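Local coordinates for protein eukaryotic Translation Initiation 4E (Schistosoma mansoni, PDB 3HXI) that probably binds the 5' cap of messenger RNA in translation initiation and is seen here holding the cap analogue m7GpppG together with a 4E-BP peptide, at residues V53-I58 / F98-L103; L64-S69 / E102-L107; I108-D111 / E117-Q120. One frame throughout, in Å; residues are numbered along the deposited sequence.

Contact 1. Residues V53-I58 / F98-L103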
loop_
_atom_site.group_PDB
_atom_site.type_symbol
_atom_site.label_atom_id
_atom_site.label_comp_id
_atom_site.label_asym_id
_atom_site.label_seq_id
_atom_site.Cartn_x
_atom_site.Cartn_y
_atom_site.Cartn_z
ATOM N N VAL A 53 -10.314 10.843 4.747
ATOM C CA VAL A 53 -11.399 9.906 5.023
ATOM C C VAL A 53 -10.862 8.550 5.545
ATOM O O VAL A 53 -9.830 8.057 5.053
ATOM C CB VAL A 53 -12.305 9.771 3.771
ATOM C CG1 VAL A 53 -11.501 9.256 2.550
ATOM C CG2 VAL A 53 -13.568 8.922 4.058
ATOM N N ARG A 54 -11.522 7.978 6.559
ATOM C CA ARG A 54 -11.168 6.632 7.058
ATOM C C ARG A 54 -11.590 5.552 6.059
ATOM O O ARG A 54 -12.637 5.693 5.432
ATOM C CB ARG A 54 -11.815 6.341 8.417
ATOM C CG ARG A 54 -11.421 7.271 9.548
ATOM C CD ARG A 54 -10.271 6.683 10.347
ATOM N NE ARG A 54 -9.037 6.610 9.559
ATOM C CZ ARG A 54 -8.091 5.694 9.764
ATOM N NH1 ARG A 54 -6.997 5.684 9.026
ATOM N NH2 ARG A 54 -8.248 4.783 10.711
ATOM N N PRO A 55 -10.781 4.474 5.898
ATOM C CA PRO A 55 -11.213 3.392 5.001
ATOM C C PRO A 55 -12.664 2.912 5.210
ATOM O O PRO A 55 -13.355 2.603 4.233
ATOM C CB PRO A 55 -10.212 2.269 5.290
ATOM C CG PRO A 55 -8.965 2.991 5.701
ATOM C CD PRO A 55 -9.446 4.211 6.474
ATOM N N ARG A 56 -13.139 2.856 6.453
ATOM C CA ARG A 56 -14.480 2.322 6.682
ATOM C C ARG A 56 -15.582 3.273 6.225
ATOM O O ARG A 56 -16.719 2.849 6.029
ATOM C CB ARG A 56 -14.658 1.900 8.143
ATOM N N GLU A 57 -15.233 4.542 6.009
ATOM C CA GLU A 57 -16.211 5.572 5.598
ATOM C C GLU A 57 -16.235 5.861 4.089
ATOM O O GLU A 57 -17.206 6.453 3.582
ATOM C CB GLU A 57 -15.966 6.866 6.384
ATOM N N ILE A 58 -15.181 5.449 3.376
ATOM C CA ILE A 58 -15.003 5.770 1.953
ATOM C C ILE A 58 -16.078 5.154 1.082
ATOM O O ILE A 58 -16.534 4.038 1.343
ATOM C CB ILE A 58 -13.624 5.309 1.397
ATOM C CG1 ILE A 58 -12.494 5.727 2.323
ATOM C CG2 ILE A 58 -13.344 5.927 0.021
ATOM C CD1 ILE A 58 -11.140 5.267 1.839
ATOM N N PHE A 98 -8.231 -0.967 10.558
ATOM C CA PHE A 98 -7.104 -1.728 11.141
ATOM C C PHE A 98 -6.132 -2.168 10.040
ATOM O O PHE A 98 -4.913 -1.941 10.146
ATOM C CB PHE A 98 -7.636 -2.944 11.934
ATOM C CG PHE A 98 -6.560 -3.860 12.453
ATOM C CD1 PHE A 98 -5.888 -3.562 13.649
ATOM C CD2 PHE A 98 -6.213 -5.015 11.750
ATOM C CE1 PHE A 98 -4.874 -4.409 14.129
ATOM C CE2 PHE A 98 -5.211 -5.875 12.216
ATOM C CZ PHE A 98 -4.536 -5.577 13.404
ATOM N N LEU A 99 -6.659 -2.792 8.991
ATOM C CA LEU A 99 -5.806 -3.279 7.891
ATOM C C LEU A 99 -4.965 -2.152 7.291
ATOM O O LEU A 99 -3.757 -2.301 7.108
ATOM C CB LEU A 99 -6.642 -3.909 6.763
ATOM C CG LEU A 99 -7.338 -5.242 7.061
ATOM C CD1 LEU A 99 -8.120 -5.707 5.833
ATOM C CD2 LEU A 99 -6.329 -6.327 7.494
ATOM N N TRP A 100 -5.616 -1.042 6.982
ATOM C CA TRP A 100 -4.923 0.110 6.374
ATOM C C TRP A 100 -3.914 0.718 7.321
ATOM O O TRP A 100 -2.772 0.936 6.941
ATOM C CB TRP A 100 -5.928 1.159 5.935
ATOM C CG TRP A 100 -5.409 2.241 5.026
ATOM C CD1 TRP A 100 -5.553 3.579 5.217
ATOM C CD2 TRP A 100 -4.698 2.083 3.779
ATOM N NE1 TRP A 100 -4.980 4.279 4.162
ATOM C CE2 TRP A 100 -4.446 3.384 3.275
ATOM C CE3 TRP A 100 -4.247 0.980 3.046
ATOM C CZ2 TRP A 100 -3.754 3.613 2.059
ATOM C CZ3 TRP A 100 -3.553 1.204 1.830
ATOM C CH2 TRP A 100 -3.318 2.517 1.358
ATOM N N ASP A 101 -4.321 0.985 8.562
ATOM C CA ASP A 101 -3.384 1.550 9.544
ATOM C C ASP A 101 -2.174 0.643 9.819
ATOM O O ASP A 101 -1.063 1.129 9.887
ATOM C CB ASP A 101 -4.079 1.867 10.869
ATOM C CG ASP A 101 -5.065 3.026 10.764
ATOM O OD1 ASP A 101 -5.080 3.743 9.728
ATOM O OD2 ASP A 101 -5.835 3.220 11.750
ATOM N N GLU A 102 -2.392 -0.663 9.977
ATOM C CA GLU A 102 -1.279 -1.591 10.215
ATOM C C GLU A 102 -0.356 -1.642 8.999
ATOM O O GLU A 102 0.887 -1.702 9.129
ATOM C CB GLU A 102 -1.795 -3.007 10.503
ATOM C CG GLU A 102 -2.533 -3.149 11.843
ATOM C CD GLU A 102 -1.682 -2.704 13.031
ATOM O OE1 GLU A 102 -0.491 -3.083 13.130
ATOM O OE2 GLU A 102 -2.233 -2.005 13.892
ATOM N N LEU A 103 -0.967 -1.651 7.822
ATOM C CA LEU A 103 -0.195 -1.715 6.589
ATOM C C LEU A 103 0.701 -0.483 6.455
ATOM O O LEU A 103 1.912 -0.608 6.200
ATOM C CB LEU A 103 -1.090 -1.892 5.359
ATOM C CG LEU A 103 -0.345 -2.233 4.045
ATOM C CD1 LEU A 103 0.420 -3.554 4.180
ATOM C CD2 LEU A 103 -1.289 -2.256 2.851
#
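Arg54 reaches out of the loop after helix 42-50 and takes hold of the Asp101 carboxylate on helix 96-108 with two nitrogens, end-on. NH1 of Arg54 gives the straighter bond, 2.8 Å to Asp101 OD1 at 172°, in the guanidinium plane and onto the syn lone pair. The second, from Arg54 NH2 to Asp101 OD2, is longer at 3.1 Å and tilted from both planes. Even so, guanidinium and carboxylate lie nearly coplanar, 19° apart. Pro55 fills the tight, buried part. Its CG sits 3.5 Å from Trp100 CD1 and 3.6 Å from Trp100 CB, wedged where the indole leaves the helix, while Pro55 CD sits over the rim of one face of the Arg54 guanidinium. The Trp100 indole NE1 is held by Tyr18 OH. Beyond the proline the loop slackens: Arg56 and Glu57 are partly exposed, and neither side chain could be modelled past CB. Arg54 is partly exposed too, whereas Asp101 is buried, and its OD2 also makes a salt bridge to a basic side chain of the bound 4E-BP peptide, so the carboxylate is shared between two cations. This is the convex back of the eIF4E fold, whose helices receive the 4E-BP peptide.

Contact 2. Residues L64-S69 / E102-L107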
loop_
_atom_site.group_PDB
_atom_site.type_symbol
_atom_site.label_atom_id
_atom_site.label_comp_id
_atom_site.label_asym_id
_atom_site.label_seq_id
_atom_site.Cartn_x
_atom_site.Cartn_y
_atom_site.Cartn_z
ATOM N N LEU A 64 -7.358 4.912 -2.149
ATOM C CA LEU A 64 -6.272 5.590 -1.453
ATOM C C LEU A 64 -4.950 4.954 -1.884
ATOM O O LEU A 64 -4.823 3.721 -1.900
ATOM C CB LEU A 64 -6.428 5.428 0.056
ATOM C CG LEU A 64 -7.796 5.748 0.663
ATOM C CD1 LEU A 64 -7.809 5.366 2.164
ATOM C CD2 LEU A 64 -8.130 7.223 0.448
ATOM N N TYR A 65 -3.986 5.804 -2.238
ATOM C CA TYR A 65 -2.646 5.366 -2.664
ATOM C C TYR A 65 -1.603 6.045 -1.795
ATOM O O TYR A 65 -1.629 7.280 -1.658
ATOM C CB TYR A 65 -2.388 5.777 -4.129
ATOM C CG TYR A 65 -3.100 4.938 -5.184
ATOM C CD1 TYR A 65 -2.384 3.995 -5.947
ATOM C CD2 TYR A 65 -4.481 5.079 -5.416
ATOM C CE1 TYR A 65 -3.024 3.212 -6.910
ATOM C CE2 TYR A 65 -5.132 4.302 -6.381
ATOM C CZ TYR A 65 -4.391 3.369 -7.126
ATOM O OH TYR A 65 -5.008 2.567 -8.078
ATOM N N MET A 66 -0.680 5.267 -1.225
ATOM C CA MET A 66 0.454 5.864 -0.501
ATOM C C MET A 66 1.767 5.329 -1.059
ATOM O O MET A 66 2.040 4.123 -0.962
ATOM C CB MET A 66 0.384 5.627 1.010
ATOM C CG MET A 66 1.536 6.327 1.775
ATOM S SD MET A 66 1.798 5.775 3.473
ATOM C CE MET A 66 2.613 4.194 3.185
ATOM N N PHE A 67 2.554 6.228 -1.659
ATOM C CA PHE A 67 3.774 5.858 -2.378
ATOM C C PHE A 67 4.984 6.690 -1.954
ATOM O O PHE A 67 4.835 7.862 -1.624
ATOM C CB PHE A 67 3.537 6.001 -3.894
ATOM C CG PHE A 67 2.887 4.781 -4.503
ATOM C CD1 PHE A 67 3.608 3.929 -5.335
ATOM C CD2 PHE A 67 1.563 4.463 -4.201
ATOM C CE1 PHE A 67 3.012 2.756 -5.873
ATOM C CE2 PHE A 67 0.958 3.295 -4.733
ATOM C CZ PHE A 67 1.689 2.450 -5.565
ATOM N N LYS A 68 6.179 6.097 -1.977
ATOM C CA LYS A 68 7.407 6.871 -1.750
ATOM C C LYS A 68 7.335 8.033 -2.719
ATOM O O LYS A 68 6.990 7.832 -3.896
ATOM C CB LYS A 68 8.677 6.016 -1.969
ATOM C CG LYS A 68 8.821 4.924 -0.930
ATOM C CD LYS A 68 10.165 4.232 -0.942
ATOM C CE LYS A 68 10.231 3.132 0.107
ATOM N NZ LYS A 68 11.450 2.314 -0.085
ATOM N N SER A 69 7.636 9.244 -2.222
ATOM C CA SER A 69 7.367 10.495 -2.943
ATOM C C SER A 69 7.906 10.563 -4.375
ATOM O O SER A 69 7.311 11.206 -5.236
ATOM C CB SER A 69 7.886 11.698 -2.143
ATOM O OG SER A 69 9.274 11.579 -1.896
ATOM N N GLU A 102 -2.392 -0.663 9.977
ATOM C CA GLU A 102 -1.279 -1.591 10.215
ATOM C C GLU A 102 -0.356 -1.642 8.999
ATOM O O GLU A 102 0.887 -1.702 9.129
ATOM C CB GLU A 102 -1.795 -3.007 10.503
ATOM C CG GLU A 102 -2.533 -3.149 11.843
ATOM C CD GLU A 102 -1.682 -2.704 13.031
ATOM O OE1 GLU A 102 -0.491 -3.083 13.130
ATOM O OE2 GLU A 102 -2.233 -2.005 13.892
ATOM N N LEU A 103 -0.967 -1.651 7.822
ATOM C CA LEU A 103 -0.195 -1.715 6.589
ATOM C C LEU A 103 0.701 -0.483 6.455
ATOM O O LEU A 103 1.912 -0.608 6.200
ATOM C CB LEU A 103 -1.090 -1.892 5.359
ATOM C CG LEU A 103 -0.345 -2.233 4.045
ATOM C CD1 LEU A 103 0.420 -3.554 4.180
ATOM C CD2 LEU A 103 -1.289 -2.256 2.851
ATOM N N LEU A 104 0.122 0.695 6.649
ATOM C CA LEU A 104 0.870 1.934 6.502
ATOM C C LEU A 104 1.941 2.089 7.577
ATOM O O LEU A 104 3.032 2.561 7.299
ATOM C CB LEU A 104 -0.083 3.142 6.474
ATOM C CG LEU A 104 -1.137 3.185 5.358
ATOM C CD1 LEU A 104 -1.704 4.589 5.298
ATOM C CD2 LEU A 104 -0.618 2.719 3.964
ATOM N N MET A 105 1.642 1.645 8.801
ATOM C CA MET A 105 2.644 1.635 9.860
ATOM C C MET A 105 3.854 0.769 9.463
ATOM O O MET A 105 4.999 1.182 9.623
ATOM C CB MET A 105 2.049 1.188 11.191
ATOM C CG MET A 105 1.285 2.308 11.918
ATOM S SD MET A 105 0.912 1.853 13.641
ATOM C CE MET A 105 -0.208 0.474 13.417
ATOM N N LEU A 106 3.588 -0.416 8.927
ATOM C CA LEU A 106 4.643 -1.320 8.489
ATOM C C LEU A 106 5.500 -0.634 7.417
ATOM O O LEU A 106 6.730 -0.686 7.473
ATOM C CB LEU A 106 4.034 -2.633 7.981
ATOM C CG LEU A 106 4.931 -3.622 7.219
ATOM C CD1 LEU A 106 6.164 -4.053 8.022
ATOM C CD2 LEU A 106 4.112 -4.822 6.751
ATOM N N LEU A 107 4.852 0.044 6.473
ATOM C CA LEU A 107 5.581 0.713 5.386
ATOM C C LEU A 107 6.358 1.947 5.846
ATOM O O LEU A 107 7.553 2.032 5.595
ATOM C CB LEU A 107 4.666 1.071 4.218
ATOM C CG LEU A 107 4.556 0.029 3.095
ATOM C CD1 LEU A 107 3.924 -1.256 3.599
ATOM C CD2 LEU A 107 3.771 0.583 1.899
#
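The rings here, those of Tyr65 and Phe67, take no part in the meeting of Met66 with Leu104 and Leu107. Both leave strand 64-68 on the side away from the helix, with Phe67 CE2 in plane at the edge of the Tyr65 ring. Phe67 also makes an edge-to-face pair with Trp138, and Tyr65 touches the cap analogue. On the helix side of the strand Met66 carries the contact alone. Its CG stands anti to the backbone N (chi1 -177°), which sends the chain straight out from the sheet, and a bend at chi3 (76°) turns the methyl aside at the end. There Met66 CE lies 3.6 Å from Leu104 CD2 and 3.9 Å from Leu107 CB, one turn further along the helix, while Met66 SD rests 3.9 Å from Leu104 CD2. The methyl thus meets a branch of Leu104 but the stem of Leu107. Every touching residue is buried and no hydrogen bond crosses; Ala124 of the adjoining strand packs against both leucines, and Trp16 against Met66. Helix 96-108 is one of the helices on the convex face of the curved antiparallel sheet, as in the eIF4E fold, with the cap pocket on the other side.

Contact 3. Residues I108-D111 / E117-Q120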
loop_
_atom_site.group_PDB
_atom_site.type_symbol
_atom_site.label_atom_id
_atom_site.label_comp_id
_atom_site.label_asym_id
_atom_site.label_seq_id
_atom_site.Cartn_x
_atom_site.Cartn_y
_atom_site.Cartn_z
ATOM N N ILE A 108 5.692 2.895 6.501
ATOM C CA ILE A 108 6.348 4.173 6.853
ATOM C C ILE A 108 7.375 3.965 7.972
ATOM O O ILE A 108 8.389 4.663 8.035
ATOM C CB ILE A 108 5.327 5.298 7.243
ATOM C CG1 ILE A 108 4.611 4.974 8.558
ATOM C CG2 ILE A 108 4.307 5.577 6.097
ATOM C CD1 ILE A 108 5.110 5.871 9.715
ATOM N N GLY A 109 7.115 2.992 8.847
ATOM C CA GLY A 109 8.066 2.647 9.905
ATOM C C GLY A 109 9.205 1.785 9.385
ATOM O O GLY A 109 10.145 1.484 10.136
ATOM N N SER A 110 9.115 1.370 8.115
ATOM C CA SER A 110 10.085 0.455 7.483
ATOM C C SER A 110 10.397 -0.753 8.369
ATOM O O SER A 110 11.563 -1.098 8.571
ATOM C CB SER A 110 11.384 1.199 7.108
ATOM O OG SER A 110 12.217 0.395 6.275
ATOM N N ASP A 111 9.359 -1.405 8.886
ATOM C CA ASP A 111 9.562 -2.463 9.882
ATOM C C ASP A 111 9.759 -3.837 9.232
ATOM O O ASP A 111 9.067 -4.806 9.554
ATOM C CB ASP A 111 8.445 -2.486 10.942
ATOM C CG ASP A 111 8.881 -3.191 12.213
ATOM O OD1 ASP A 111 10.111 -3.272 12.432
ATOM O OD2 ASP A 111 8.016 -3.657 12.982
ATOM N N GLU A 117 14.497 -5.545 1.690
ATOM C CA GLU A 117 13.029 -5.554 1.607
ATOM C C GLU A 117 12.468 -4.147 1.469
ATOM O O GLU A 117 11.551 -3.912 0.682
ATOM C CB GLU A 117 12.418 -6.246 2.813
ATOM C CG GLU A 117 12.634 -7.752 2.831
ATOM C CD GLU A 117 12.347 -8.350 4.182
ATOM O OE1 GLU A 117 13.244 -8.291 5.050
ATOM O OE2 GLU A 117 11.220 -8.870 4.385
ATOM N N ASP A 118 13.017 -3.205 2.236
ATOM C CA ASP A 118 12.577 -1.814 2.157
ATOM C C ASP A 118 12.800 -1.240 0.765
ATOM O O ASP A 118 11.983 -0.449 0.255
ATOM C CB ASP A 118 13.294 -0.975 3.211
ATOM C CG ASP A 118 12.872 0.475 3.187
ATOM O OD1 ASP A 118 11.827 0.809 3.768
ATOM O OD2 ASP A 118 13.598 1.280 2.578
ATOM N N ARG A 119 13.926 -1.625 0.158
ATOM C CA ARG A 119 14.262 -1.189 -1.202
ATOM C C ARG A 119 13.224 -1.635 -2.240
ATOM O O ARG A 119 13.049 -0.974 -3.255
ATOM C CB ARG A 119 15.670 -1.664 -1.594
ATOM C CG ARG A 119 16.784 -1.022 -0.749
ATOM C CD ARG A 119 18.191 -1.292 -1.320
ATOM N NE ARG A 119 18.677 -2.635 -0.998
ATOM C CZ ARG A 119 19.588 -2.886 -0.056
ATOM N NH1 ARG A 119 19.978 -4.124 0.189
ATOM N NH2 ARG A 119 20.109 -1.896 0.647
ATOM N N GLN A 120 12.551 -2.756 -1.979
ATOM C CA GLN A 120 11.561 -3.284 -2.922
ATOM C C GLN A 120 10.282 -2.468 -2.883
ATOM O O GLN A 120 9.511 -2.459 -3.852
ATOM C CB GLN A 120 11.219 -4.751 -2.608
ATOM C CG GLN A 120 12.164 -5.781 -3.169
ATOM C CD GLN A 120 12.264 -5.692 -4.681
ATOM O OE1 GLN A 120 11.273 -5.891 -5.411
ATOM N NE2 GLN A 120 13.447 -5.367 -5.155
#
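Ser110, just past helix 96-108, meets Asp118 within helix 115-120. Ser110 belongs to a Schellman motif: it is the first residue to leave helical geometry, with a positive phi of 47°, and the backbone here bonds back into the last turn of the helix. That change of direction carries the chain away from the helix axis and brings Ser110 alongside the next helix.

A single hydrogen bond makes the direct contact. Ser110 OG donates to Asp118 OD1 over 2.6 Å, approaching from well above the carboxylate plane, 60° out of it. Both side chains are extended from the backbone: the Asp118 carboxylate carbon stands anti to its own N (chi1 -180°), which drives it across the gap to the serine hydroxyl. The same hydroxyl is hydrogen-bonded to a basic side chain of the bound 4E-BP peptide, which is also hydrogen-bonded to the backbone of Gly109.

Charges flank the bond. Asp111 forms a salt bridge with Arg158 of helix 145-159, and Lys68 NZ makes one with Asp118 OD2, a positive charge that would tend to favour an ionised Asp118.

Packing involves the peptide too: it lies over Ile108, Ser110 and Asp111 and rests a basic side chain against Asp118. Within the pair itself, apolar surface adds little to the hydrogen bond. The serine methylene comes no nearer than 3.4 Å, measured from Ser110 CB to Asp118 OD1, the same carboxylate oxygen that the hydroxyl uses.

Contacts 1 and 2 lie on helix 96-108 and contact 3 just beyond its end. Contacts 1 and 2 have centres 11 Å apart, share Glu102 and Leu103, and meet where Trp100 NE1 lies 3.6 Å from Leu64 CD1. Contact 3, its centre about 10 Å from that of contact 2 and about 20 Å from that of contact 1, joins contact 2 through Met66 SD, 3.6 Å from Ile108 CG2, and through a salt bridge of 3.6 Å between Lys68 NZ and Asp118 OD2. All three border the surface that carries the 4E-BP peptide. The cap analogue is on the sheet's other side: the side chains of Trp100 and Met66 remain about 13 and 14 Å from it, while Tyr65 touches it.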